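Local coordinates for protein L-lysine 6-oxidase (Marinomonas mediterranea, PDB 3WEU) that oxidises the side-chain amino group of free L-lysine with a cysteine tryptophylquinone cofactor, releasing ammonium and antibacterial hydrogen peroxide, at residues N651-G663 / T674-E686. Sequence-based numbering, arbitrary orientation.
Sequences NHELFDFKEVLVG and TSLPVFFINANKE
Phe680 offers one ring face to Asp656, whose CB sits over it 3.6 Å from the centroid. The Phe680 ring is brought over its strand partner by a chi1 of 59°, which puts CG between its own backbone N and carbonyl carbon. The O of Val678 is at the edge of the same ring, in its plane. On the other side of the sheet, Phe657 CD1 lies over a face of Phe679, toward the rim. The two planes are 56° apart. The edge of Phe657 meets Pro677, CE1 to CB 3.6 Å, and its ring also stacks with His603. Arg614 makes a cation-pi contact with Phe679. The strands 656-661 and 675-680 form a two-stranded antiparallel beta ribbon at the surface of the chain. Leu676 and Val660 exchange two backbone hydrogen bonds, and Val662 N extends the ladder to Thr674 O. Ser675 OG donates to Glu659 OE2 at 2.9 Å, on the anti side and 34° out of the carboxylate plane. At the opposite end, Lys685 NZ donates a hydrogen bond to Glu653 O at 3.1 Å. It also forms a salt bridge with Asp656 OD1 at 3.2 Å, in which the hydrogen bond is weak. A water donates to this OD1 and to Leu654 O and accepts from Asn682 N.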
ATOM      1  N   ASN A 651      23.908 -12.900  10.147  1.00 16.79           N
ATOM      2  CA  ASN A 651      24.230 -12.966   8.687  1.00 16.94           C
ATOM      3  C   ASN A 651      24.396 -11.528   8.202  1.00 16.27           C
ATOM      4  O   ASN A 651      23.476 -10.906   7.569  1.00 17.87           O
ATOM      5  CB  ASN A 651      23.170 -13.720   7.933  1.00 17.76           C
ATOM      6  CG  ASN A 651      22.883 -15.123   8.520  1.00 21.29           C
ATOM      7  OD1 ASN A 651      23.529 -15.598   9.392  1.00 23.90           O
ATOM      8  ND2 ASN A 651      21.925 -15.777   7.975  1.00 23.03           N
ATOM      9  N   HIS A 652      25.564 -11.004   8.510  1.00 16.59           N
ATOM     10  CA  HIS A 652      25.818  -9.588   8.300  1.00 16.54           C
ATOM     11  C   HIS A 652      25.726  -9.239   6.817  1.00 19.89           C
ATOM     12  O   HIS A 652      25.343  -8.100   6.454  1.00 17.95           O
ATOM     13  CB  HIS A 652      27.210  -9.194   8.764  1.00 17.61           C
ATOM     14  CG  HIS A 652      27.428  -9.374  10.219  1.00 18.03           C
ATOM     15  ND1 HIS A 652      26.712  -8.687  11.170  1.00 18.01           N
ATOM     16  CD2 HIS A 652      28.265 -10.217  10.889  1.00 18.26           C
ATOM     17  CE1 HIS A 652      27.132  -9.067  12.366  1.00 19.91           C
ATOM     18  NE2 HIS A 652      28.075  -9.993  12.221  1.00 18.24           N
ATOM     19  N   GLU A 653      26.017 -10.225   5.968  1.00 20.41           N
ATOM     20  CA  GLU A 653      26.036  -9.980   4.521  1.00 25.12           C
ATOM     21  C   GLU A 653      24.684  -9.640   3.915  1.00 24.62           C
ATOM     22  O   GLU A 653      24.624  -9.017   2.857  1.00 23.21           O
ATOM     23  CB  GLU A 653      26.707 -11.150   3.793  1.00 29.56           C
ATOM     24  CG  GLU A 653      28.214 -11.104   4.068  1.00 39.55           C
ATOM     25  CD  GLU A 653      29.087 -11.966   3.097  1.00 54.18           C
ATOM     26  OE1 GLU A 653      28.585 -12.928   2.468  1.00 63.11           O
ATOM     27  OE2 GLU A 653      30.300 -11.695   2.954  1.00 58.11           O
ATOM     28  N   LEU A 654      23.611 -10.024   4.600  1.00 20.60           N
ATOM     29  CA  LEU A 654      22.272  -9.642   4.212  1.00 22.60           C
ATOM     30  C   LEU A 654      22.006  -8.151   4.210  1.00 21.10           C
ATOM     31  O   LEU A 654      21.171  -7.643   3.451  1.00 21.92           O
ATOM     32  CB  LEU A 654      21.261 -10.343   5.108  1.00 21.31           C
ATOM     33  CG  LEU A 654      19.804  -9.995   4.797  1.00 22.88           C
ATOM     34  CD1 LEU A 654      19.411 -10.521   3.427  1.00 25.38           C
ATOM     35  CD2 LEU A 654      18.912 -10.600   5.849  1.00 24.60           C
ATOM     36  N   PHE A 655      22.651  -7.439   5.108  1.00 18.92           N
ATOM     37  CA  PHE A 655      22.240  -6.090   5.422  1.00 18.87           C
ATOM     38  C   PHE A 655      23.115  -5.110   4.654  1.00 22.80           C
ATOM     39  O   PHE A 655      24.290  -5.355   4.451  1.00 28.52           O
ATOM     40  CB  PHE A 655      22.348  -5.859   6.938  1.00 17.90           C
ATOM     41  CG  PHE A 655      21.474  -6.737   7.739  1.00 19.17           C
ATOM     42  CD1 PHE A 655      20.149  -6.397   7.913  1.00 19.24           C
ATOM     43  CD2 PHE A 655      21.938  -7.887   8.324  1.00 18.17           C
ATOM     44  CE1 PHE A 655      19.306  -7.201   8.636  1.00 19.62           C
ATOM     45  CE2 PHE A 655      21.103  -8.738   8.993  1.00 16.74           C
ATOM     46  CZ  PHE A 655      19.782  -8.361   9.215  1.00 17.76           C
ATOM     47  N   ASP A 656      22.541  -4.032   4.199  1.00 20.40           N
ATOM     48  CA  ASP A 656      23.282  -2.900   3.767  1.00 21.56           C
ATOM     49  C   ASP A 656      23.385  -1.915   4.886  1.00 20.19           C
ATOM     50  O   ASP A 656      22.680  -2.028   5.922  1.00 17.22           O
ATOM     51  CB  ASP A 656      22.527  -2.204   2.643  1.00 26.25           C
ATOM     52  CG  ASP A 656      22.881  -2.688   1.296  1.00 37.43           C
ATOM     53  OD1 ASP A 656      23.228  -3.923   1.118  1.00 37.74           O
ATOM     54  OD2 ASP A 656      22.707  -1.799   0.424  1.00 35.25           O
ATOM     55  N   PHE A 657      24.137  -0.862   4.634  1.00 19.22           N
ATOM     56  CA  PHE A 657      24.450   0.069   5.667  1.00 22.13           C
ATOM     57  C   PHE A 657      24.667   1.430   5.089  1.00 23.60           C
ATOM     58  O   PHE A 657      25.329   1.536   4.089  1.00 23.06           O
ATOM     59  CB  PHE A 657      25.704  -0.418   6.349  1.00 23.53           C
ATOM     60  CG  PHE A 657      26.278   0.531   7.317  1.00 23.51           C
ATOM     61  CD1 PHE A 657      25.751   0.606   8.587  1.00 24.61           C
ATOM     62  CD2 PHE A 657      27.383   1.331   6.984  1.00 25.34           C
ATOM     63  CE1 PHE A 657      26.305   1.460   9.555  1.00 22.09           C
ATOM     64  CE2 PHE A 657      27.907   2.204   7.919  1.00 24.75           C
ATOM     65  CZ  PHE A 657      27.356   2.277   9.210  1.00 25.06           C
ATOM     66  N   LYS A 658      24.174   2.474   5.735  1.00 20.21           N
ATOM     67  CA  LYS A 658      24.518   3.823   5.336  1.00 22.06           C
ATOM     68  C   LYS A 658      24.765   4.607   6.540  1.00 21.84           C
ATOM     69  O   LYS A 658      23.996   4.504   7.546  1.00 21.01           O
ATOM     70  CB  LYS A 658      23.361   4.427   4.551  1.00 26.37           C
ATOM     71  CG  LYS A 658      23.723   5.722   3.804  1.00 40.83           C
ATOM     72  CD  LYS A 658      22.738   6.050   2.670  1.00 52.72           C
ATOM     73  CE  LYS A 658      21.910   4.821   2.251  1.00 55.66           C
ATOM     74  NZ  LYS A 658      21.598   4.776   0.805  1.00 63.13           N
ATOM     75  N   GLU A 659      25.807   5.411   6.484  1.00 20.36           N
ATOM     76  CA  GLU A 659      26.126   6.325   7.578  1.00 25.16           C
ATOM     77  C   GLU A 659      25.588   7.680   7.188  1.00 26.37           C
ATOM     78  O   GLU A 659      26.084   8.303   6.210  1.00 27.56           O
ATOM     79  CB  GLU A 659      27.618   6.340   7.784  1.00 28.76           C
ATOM     80  CG  GLU A 659      28.094   7.242   8.898  1.00 35.76           C
ATOM     81  CD  GLU A 659      29.609   7.173   9.152  1.00 40.78           C
ATOM     82  OE1 GLU A 659      30.294   6.192   8.746  1.00 41.01           O
ATOM     83  OE2 GLU A 659      30.095   8.122   9.796  1.00 43.47           O
ATOM     84  N   VAL A 660      24.560   8.157   7.900  1.00 21.74           N
ATOM     85  CA  VAL A 660      23.898   9.415   7.504  1.00 21.83           C
ATOM     86  C   VAL A 660      24.450  10.512   8.404  1.00 21.45           C
ATOM     87  O   VAL A 660      24.398  10.380   9.634  1.00 22.13           O
ATOM     88  CB  VAL A 660      22.392   9.301   7.724  1.00 23.40           C
ATOM     89  CG1 VAL A 660      21.685  10.646   7.565  1.00 22.73           C
ATOM     90  CG2 VAL A 660      21.775   8.203   6.857  1.00 24.62           C
ATOM     91  N   LEU A 661      24.978  11.579   7.830  1.00 18.52           N
ATOM     92  CA  LEU A 661      25.469  12.684   8.594  1.00 18.70           C
ATOM     93  C   LEU A 661      24.313  13.483   9.187  1.00 17.19           C
ATOM     94  O   LEU A 661      23.319  13.714   8.496  1.00 17.91           O
ATOM     95  CB  LEU A 661      26.393  13.567   7.759  1.00 20.85           C
ATOM     96  CG  LEU A 661      27.587  12.826   7.160  1.00 21.60           C
ATOM     97  CD1 LEU A 661      28.376  13.815   6.343  1.00 24.15           C
ATOM     98  CD2 LEU A 661      28.484  12.082   8.197  1.00 23.97           C
ATOM     99  N   VAL A 662      24.423  13.943  10.448  1.00 15.26           N
ATOM    100  CA  VAL A 662      23.269  14.582  11.044  1.00 16.02           C
ATOM    101  C   VAL A 662      22.815  15.845  10.259  1.00 17.52           C
ATOM    102  O   VAL A 662      21.620  16.111  10.134  1.00 16.82           O
ATOM    103  CB  VAL A 662      23.476  14.856  12.534  1.00 16.66           C
ATOM    104  CG1 VAL A 662      22.340  15.706  13.053  1.00 18.18           C
ATOM    105  CG2 VAL A 662      23.442  13.492  13.230  1.00 18.05           C
ATOM    106  N   GLY A 663      23.749  16.527   9.636  1.00 19.52           N
ATOM    107  CA  GLY A 663      23.372  17.697   8.869  1.00 18.01           C
ATOM    108  C   GLY A 663      22.614  17.389   7.614  1.00 16.93           C
ATOM    109  O   GLY A 663      22.027  18.304   6.993  1.00 19.22           O
ATOM    110  N   THR A 674      28.561  14.581  13.665  1.00 17.74           N
ATOM    111  CA  THR A 674      27.837  13.452  14.184  1.00 17.10           C
ATOM    112  C   THR A 674      27.133  12.678  13.079  1.00 20.08           C
ATOM    113  O   THR A 674      26.656  13.280  12.067  1.00 19.62           O
ATOM    114  CB  THR A 674      26.878  13.938  15.263  1.00 16.72           C
ATOM    115  OG1 THR A 674      27.605  14.593  16.299  1.00 16.52           O
ATOM    116  CG2 THR A 674      26.184  12.859  15.863  1.00 16.77           C
ATOM    117  N   SER A 675      27.119  11.344  13.180  1.00 17.88           N
ATOM    118  CA  SER A 675      26.452  10.554  12.184  1.00 18.70           C
ATOM    119  C   SER A 675      25.615   9.503  12.809  1.00 23.17           C
ATOM    120  O   SER A 675      25.740   9.208  14.030  1.00 21.73           O
ATOM    121  CB  SER A 675      27.428   9.965  11.166  1.00 23.91           C
ATOM    122  OG  SER A 675      28.241   9.041  11.809  1.00 22.84           O
ATOM    123  N   LEU A 676      24.734   8.942  11.993  1.00 23.17           N
ATOM    124  CA  LEU A 676      23.727   7.967  12.402  1.00 25.31           C
ATOM    125  C   LEU A 676      23.926   6.756  11.539  1.00 23.97           C
ATOM    126  O   LEU A 676      23.783   6.849  10.279  1.00 20.77           O
ATOM    127  CB  LEU A 676      22.304   8.495  12.062  1.00 26.41           C
ATOM    128  CG  LEU A 676      22.055   9.946  12.442  1.00 31.44           C
ATOM    129  CD1 LEU A 676      20.840  10.484  11.719  1.00 35.77           C
ATOM    130  CD2 LEU A 676      21.912  10.061  13.950  1.00 32.38           C
ATOM    131  N   PRO A 677      24.171   5.603  12.168  1.00 24.58           N
ATOM    132  CA  PRO A 677      24.278   4.417  11.366  1.00 22.52           C
ATOM    133  C   PRO A 677      22.892   3.883  11.018  1.00 20.42           C
ATOM    134  O   PRO A 677      22.033   3.704  11.881  1.00 18.33           O
ATOM    135  CB  PRO A 677      24.996   3.427  12.311  1.00 26.53           C
ATOM    136  CG  PRO A 677      24.611   3.902  13.693  1.00 27.14           C
ATOM    137  CD  PRO A 677      24.557   5.373  13.590  1.00 26.25           C
ATOM    138  N   VAL A 678      22.702   3.470   9.792  1.00 17.09           N
ATOM    139  CA  VAL A 678      21.428   2.896   9.381  1.00 17.12           C
ATOM    140  C   VAL A 678      21.640   1.584   8.655  1.00 17.12           C
ATOM    141  O   VAL A 678      22.324   1.514   7.635  1.00 17.92           O
ATOM    142  CB  VAL A 678      20.695   3.889   8.421  1.00 18.93           C
ATOM    143  CG1 VAL A 678      19.377   3.321   7.958  1.00 20.69           C
ATOM    144  CG2 VAL A 678      20.485   5.197   9.140  1.00 21.78           C
ATOM    145  N   PHE A 679      21.064   0.537   9.223  1.00 15.19           N
ATOM    146  CA  PHE A 679      21.101  -0.756   8.657  1.00 15.02           C
ATOM    147  C   PHE A 679      19.806  -1.023   7.939  1.00 15.89           C
ATOM    148  O   PHE A 679      18.733  -0.599   8.386  1.00 15.87           O
ATOM    149  CB  PHE A 679      21.287  -1.794   9.773  1.00 16.51           C
ATOM    150  CG  PHE A 679      22.680  -1.792  10.335  1.00 16.85           C
ATOM    151  CD1 PHE A 679      22.985  -0.966  11.367  1.00 16.55           C
ATOM    152  CD2 PHE A 679      23.673  -2.574   9.758  1.00 17.55           C
ATOM    153  CE1 PHE A 679      24.247  -0.901  11.886  1.00 17.73           C
ATOM    154  CE2 PHE A 679      24.931  -2.546  10.287  1.00 18.12           C
ATOM    155  CZ  PHE A 679      25.229  -1.728  11.378  1.00 16.74           C
ATOM    156  N   PHE A 680      19.874  -1.728   6.831  1.00 15.55           N
ATOM    157  CA  PHE A 680      18.656  -2.097   6.121  1.00 15.91           C
ATOM    158  C   PHE A 680      18.908  -3.245   5.196  1.00 16.23           C
ATOM    159  O   PHE A 680      20.056  -3.655   5.025  1.00 17.61           O
ATOM    160  CB  PHE A 680      18.113  -0.905   5.349  1.00 17.01           C
ATOM    161  CG  PHE A 680      19.060  -0.338   4.323  1.00 17.82           C
ATOM    162  CD1 PHE A 680      20.133   0.414   4.675  1.00 19.53           C
ATOM    163  CD2 PHE A 680      18.831  -0.582   2.973  1.00 21.87           C
ATOM    164  CE1 PHE A 680      20.990   0.959   3.719  1.00 22.98           C
ATOM    165  CE2 PHE A 680      19.678  -0.039   1.995  1.00 23.07           C
ATOM    166  CZ  PHE A 680      20.750   0.732   2.375  1.00 22.38           C
ATOM    167  N   ILE A 681      17.840  -3.786   4.661  1.00 16.69           N
ATOM    168  CA  ILE A 681      17.910  -4.879   3.694  1.00 18.16           C
ATOM    169  C   ILE A 681      17.528  -4.346   2.302  1.00 21.56           C
ATOM    170  O   ILE A 681      16.405  -3.856   2.049  1.00 18.82           O
ATOM    171  CB  ILE A 681      16.954  -5.973   4.079  1.00 20.93           C
ATOM    172  CG1 ILE A 681      17.397  -6.554   5.453  1.00 21.34           C
ATOM    173  CG2 ILE A 681      16.961  -7.074   3.047  1.00 22.04           C
ATOM    174  CD1 ILE A 681      16.417  -7.527   5.973  1.00 24.47           C
ATOM    175  N   ASN A 682      18.488  -4.417   1.410  1.00 21.77           N
ATOM    176  CA  ASN A 682      18.292  -3.888   0.089  1.00 26.52           C
ATOM    177  C   ASN A 682      17.458  -4.905  -0.625  1.00 28.77           C
ATOM    178  O   ASN A 682      17.904  -6.031  -0.907  1.00 28.64           O
ATOM    179  CB  ASN A 682      19.621  -3.632  -0.600  1.00 30.35           C
ATOM    180  CG  ASN A 682      19.435  -2.956  -1.973  1.00 35.34           C
ATOM    181  OD1 ASN A 682      18.495  -3.261  -2.718  1.00 34.39           O
ATOM    182  ND2 ASN A 682      20.344  -2.070  -2.301  1.00 39.80           N
ATOM    183  N   ALA A 683      16.201  -4.498  -0.677  1.00 44.79           N
ATOM    184  CA  ALA A 683      15.152  -4.842  -1.597  1.00 52.07           C
ATOM    185  C   ALA A 683      15.702  -5.591  -2.791  1.00 57.04           C
ATOM    186  O   ALA A 683      15.311  -6.725  -3.012  1.00 62.29           O
ATOM    187  CB  ALA A 683      14.441  -3.549  -2.000  1.00 47.53           C
ATOM    188  N   ASN A 684      16.675  -4.995  -3.486  1.00 51.77           N
ATOM    189  CA  ASN A 684      17.311  -5.648  -4.625  1.00 54.90           C
ATOM    190  C   ASN A 684      18.211  -6.720  -4.171  1.00 55.94           C
ATOM    191  O   ASN A 684      17.663  -7.679  -3.598  1.00 59.94           O
ATOM    192  CB  ASN A 684      17.862  -4.594  -5.586  1.00 45.96           C
ATOM    193  CG  ASN A 684      16.709  -3.809  -6.183  1.00 46.52           C
ATOM    194  OD1 ASN A 684      15.632  -4.371  -6.339  1.00 40.12           O
ATOM    195  ND2 ASN A 684      16.881  -2.540  -6.422  1.00 49.03           N
ATOM    196  N   LYS A 685      19.513  -6.639  -4.460  1.00 55.46           N
ATOM    197  CA  LYS A 685      20.557  -7.421  -3.734  1.00 56.15           C
ATOM    198  C   LYS A 685      20.518  -8.872  -4.094  1.00 55.48           C
ATOM    199  O   LYS A 685      19.454  -9.478  -4.133  1.00 50.28           O
ATOM    200  CB  LYS A 685      20.466  -7.325  -2.219  1.00 60.07           C
ATOM    201  CG  LYS A 685      21.566  -8.103  -1.454  1.00 57.28           C
ATOM    202  CD  LYS A 685      22.976  -7.520  -1.632  1.00 59.06           C
ATOM    203  CE  LYS A 685      23.912  -7.970  -0.502  1.00 59.36           C
ATOM    204  NZ  LYS A 685      23.967  -6.964   0.584  1.00 60.59           N
ATOM    205  N   GLU A 686      21.692  -9.435  -4.298  1.00 54.38           N
ATOM    206  CA  GLU A 686      21.807 -10.650  -5.057  1.00 63.31           C
ATOM    207  C   GLU A 686      23.046 -11.392  -4.675  1.00 65.41           C
ATOM    208  O   GLU A 686      24.034 -10.744  -4.370  1.00 65.99           O
ATOM    209  CB  GLU A 686      21.893 -10.228  -6.518  1.00 68.08           C
ATOM    210  CG  GLU A 686      20.542 -10.260  -7.201  1.00 69.91           C
ATOM    211  CD  GLU A 686      20.359 -11.536  -7.971  1.00 68.64           C
ATOM    212  OE1 GLU A 686      21.359 -11.943  -8.626  1.00 62.58           O
ATOM    213  OE2 GLU A 686      19.247 -12.117  -7.901  1.00 67.03           O
TER
HETATM  214  O   HOH W   1      20.915  -5.598   1.620  1.00 21.71           O